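Local coordinates for HI1317 (Haemophilus influenzae, PDB 1JOV), which probably interconverts the alpha and beta anomers of D-glucose 6-phosphate, at residues P11-V16 / S99-S104. Sequence-based numbering, arbitrary orientation.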
loop_
_atom_site.group_PDB
_atom_site.type_symbol
_atom_site.label_atom_id
_atom_site.label_comp_id
_atom_site.label_asym_id
_atom_site.label_seq_id
_atom_site.Cartn_x
_atom_site.Cartn_y
_atom_site.Cartn_z
ATOM N N PRO A 11 23.450 -5.206 -10.023
ATOM C CA PRO A 11 22.864 -5.530 -11.334
ATOM C C PRO A 11 21.365 -5.698 -11.257
ATOM O O PRO A 11 20.728 -5.461 -12.293
ATOM C CB PRO A 11 23.534 -6.879 -11.721
ATOM C CG PRO A 11 24.843 -6.848 -10.971
ATOM C CD PRO A 11 24.495 -6.178 -9.626
ATOM N N GLU A 12 20.836 -6.046 -10.078
ATOM C CA GLU A 12 19.418 -6.291 -9.936
ATOM C C GLU A 12 18.658 -5.095 -9.326
ATOM O O GLU A 12 17.427 -5.118 -9.312
ATOM C CB GLU A 12 19.247 -7.559 -9.104
ATOM C CG GLU A 12 19.833 -8.764 -9.907
ATOM C CD GLU A 12 19.993 -10.008 -9.111
ATOM O OE1 GLU A 12 20.491 -9.880 -7.978
ATOM O OE2 GLU A 12 19.624 -11.095 -9.625
ATOM N N LEU A 13 19.353 -4.019 -8.939
ATOM C CA LEU A 13 18.686 -2.929 -8.172
ATOM C C LEU A 13 19.188 -1.604 -8.654
ATOM O O LEU A 13 20.379 -1.274 -8.439
ATOM C CB LEU A 13 19.025 -3.038 -6.703
ATOM C CG LEU A 13 18.206 -2.227 -5.726
ATOM C CD1 LEU A 13 16.738 -2.485 -5.840
ATOM C CD2 LEU A 13 18.715 -2.600 -4.298
ATOM N N HIS A 14 18.316 -0.798 -9.255
ATOM C CA HIS A 14 18.719 0.474 -9.755
ATOM C C HIS A 14 17.885 1.567 -9.215
ATOM O O HIS A 14 16.726 1.361 -8.871
ATOM C CB HIS A 14 18.617 0.571 -11.304
ATOM C CG HIS A 14 19.332 -0.513 -12.042
ATOM N ND1 HIS A 14 20.500 -0.302 -12.757
ATOM C CD2 HIS A 14 19.025 -1.819 -12.194
ATOM C CE1 HIS A 14 20.888 -1.443 -13.298
ATOM N NE2 HIS A 14 20.001 -2.374 -12.988
ATOM N N LEU A 15 18.452 2.756 -9.190
ATOM C CA LEU A 15 17.705 3.949 -8.757
ATOM C C LEU A 15 17.465 4.786 -9.995
ATOM O O LEU A 15 18.420 5.149 -10.661
ATOM C CB LEU A 15 18.480 4.727 -7.694
ATOM C CG LEU A 15 17.677 5.913 -7.157
ATOM C CD1 LEU A 15 16.425 5.306 -6.364
ATOM C CD2 LEU A 15 18.390 6.835 -6.252
ATOM N N VAL A 16 16.179 5.025 -10.278
ATOM C CA VAL A 16 15.722 5.688 -11.530
ATOM C C VAL A 16 14.790 6.803 -11.168
ATOM O O VAL A 16 13.821 6.637 -10.401
ATOM C CB VAL A 16 15.060 4.672 -12.418
ATOM C CG1 VAL A 16 14.280 5.344 -13.679
ATOM C CG2 VAL A 16 15.892 3.427 -12.739
ATOM N N SER A 99 18.142 2.330 3.732
ATOM C CA SER A 99 19.182 2.137 4.731
ATOM C C SER A 99 19.807 0.754 4.666
ATOM O O SER A 99 20.858 0.492 5.236
ATOM C CB SER A 99 18.518 2.365 6.086
ATOM O OG SER A 99 17.361 1.635 6.182
ATOM N N HIS A 100 19.139 -0.148 4.009
ATOM C CA HIS A 100 19.689 -1.480 3.833
ATOM C C HIS A 100 19.101 -2.264 2.709
ATOM O O HIS A 100 17.920 -2.219 2.406
ATOM C CB HIS A 100 19.449 -2.197 5.146
ATOM C CG HIS A 100 19.601 -3.672 5.085
ATOM N ND1 HIS A 100 20.836 -4.274 5.050
ATOM C CD2 HIS A 100 18.685 -4.682 5.131
ATOM C CE1 HIS A 100 20.684 -5.588 5.070
ATOM N NE2 HIS A 100 19.389 -5.862 5.155
ATOM N N TYR A 101 19.942 -2.994 1.973
ATOM C CA TYR A 101 19.408 -3.907 0.942
ATOM C C TYR A 101 20.213 -5.236 1.040
ATOM O O TYR A 101 21.427 -5.200 1.245
ATOM C CB TYR A 101 19.449 -3.266 -0.447
ATOM C CG TYR A 101 20.790 -2.747 -0.903
ATOM C CD1 TYR A 101 21.239 -1.488 -0.590
ATOM C CD2 TYR A 101 21.612 -3.583 -1.671
ATOM C CE1 TYR A 101 22.510 -1.043 -1.088
ATOM C CE2 TYR A 101 22.820 -3.170 -2.145
ATOM C CZ TYR A 101 23.258 -1.944 -1.895
ATOM O OH TYR A 101 24.506 -1.622 -2.369
ATOM N N TYR A 102 19.492 -6.376 1.063
ATOM C CA TYR A 102 20.033 -7.734 1.156
ATOM C C TYR A 102 19.481 -8.491 -0.043
ATOM O O TYR A 102 18.268 -8.710 -0.173
ATOM C CB TYR A 102 19.677 -8.496 2.457
ATOM C CG TYR A 102 20.061 -9.978 2.454
ATOM C CD1 TYR A 102 21.377 -10.416 2.737
ATOM C CD2 TYR A 102 19.122 -10.960 2.172
ATOM C CE1 TYR A 102 21.730 -11.764 2.714
ATOM C CE2 TYR A 102 19.457 -12.320 2.164
ATOM C CZ TYR A 102 20.755 -12.722 2.432
ATOM O OH TYR A 102 21.090 -14.051 2.398
ATOM N N ILE A 103 20.379 -8.970 -0.845
ATOM C CA ILE A 103 20.022 -9.780 -1.996
ATOM C C ILE A 103 20.623 -11.174 -1.985
ATOM O O ILE A 103 21.829 -11.344 -1.866
ATOM C CB ILE A 103 20.432 -9.028 -3.254
ATOM C CG1 ILE A 103 19.736 -7.680 -3.320
ATOM C CG2 ILE A 103 20.124 -9.843 -4.505
ATOM C CD1 ILE A 103 20.365 -6.730 -4.315
ATOM N N SER A 104 19.718 -12.177 -2.125
ATOM C CA SER A 104 20.136 -13.563 -2.201
ATOM C C SER A 104 19.260 -14.358 -3.156
ATOM O O SER A 104 18.262 -13.855 -3.679
ATOM C CB SER A 104 20.070 -14.166 -0.836
ATOM O OG SER A 104 18.764 -14.514 -0.465
#
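Packing of the N-terminal five-stranded antiparallel sheet beside an edge of the eight-stranded sheet, in a beta-supersandwich fold, brings Leu13 of strand 13-18 against Tyr101 and Ile103 of strand 97-104. No hydrogen bond joins the two segments; the backbones stay well apart, with the CA atoms of Glu12 and Ile103 8.7 Å from each other, and side chains alone bridge the gap. Leu13 carries most of the apolar contact through one branch. Its CG is turned opposite the backbone N (chi1 -166°) and, with chi2 at 55°, CD2 is the branch that reaches across the interface to within 4.0 Å of Tyr101 CB. The same methyl lies equally near CG and CD2 of that tyrosine, so it meets the root of the ring rather than the hydroxyl end, in an oblique approach. A chi1 of 55° places Tyr101 CG between the backbone N and the carbonyl carbon and lays the CG/CD2 side of the ring beside the leucine methyl. Farther along the strand, Ile103 CD1 approaches Leu13 CD2 more loosely, at 4.4 Å, and the leucine methyl thus touches two residues, i and i+2, on one face of strand 97-104.

In this galactose mutarotase-like fold, to which aldose 1-epimerases belong, the contact joins the N-terminal sheet to the outermost strand of the eight-stranded one, and Leu110 of the adjoining strand 107-115 also touches both Leu13 and Tyr101. At Glu12 the contact is mixed in character: the extended chain carries its carboxylate to Ile103, where OE1 stands 3.5 Å from the CG2 methyl, a van der Waals touch at a partly exposed position. His28 of strand 21-28 packs on both Glu12 and Ile103, while Thr10 touches Tyr101 and Ile103 and accepts a hydrogen bond from Glu12 N through its OG1.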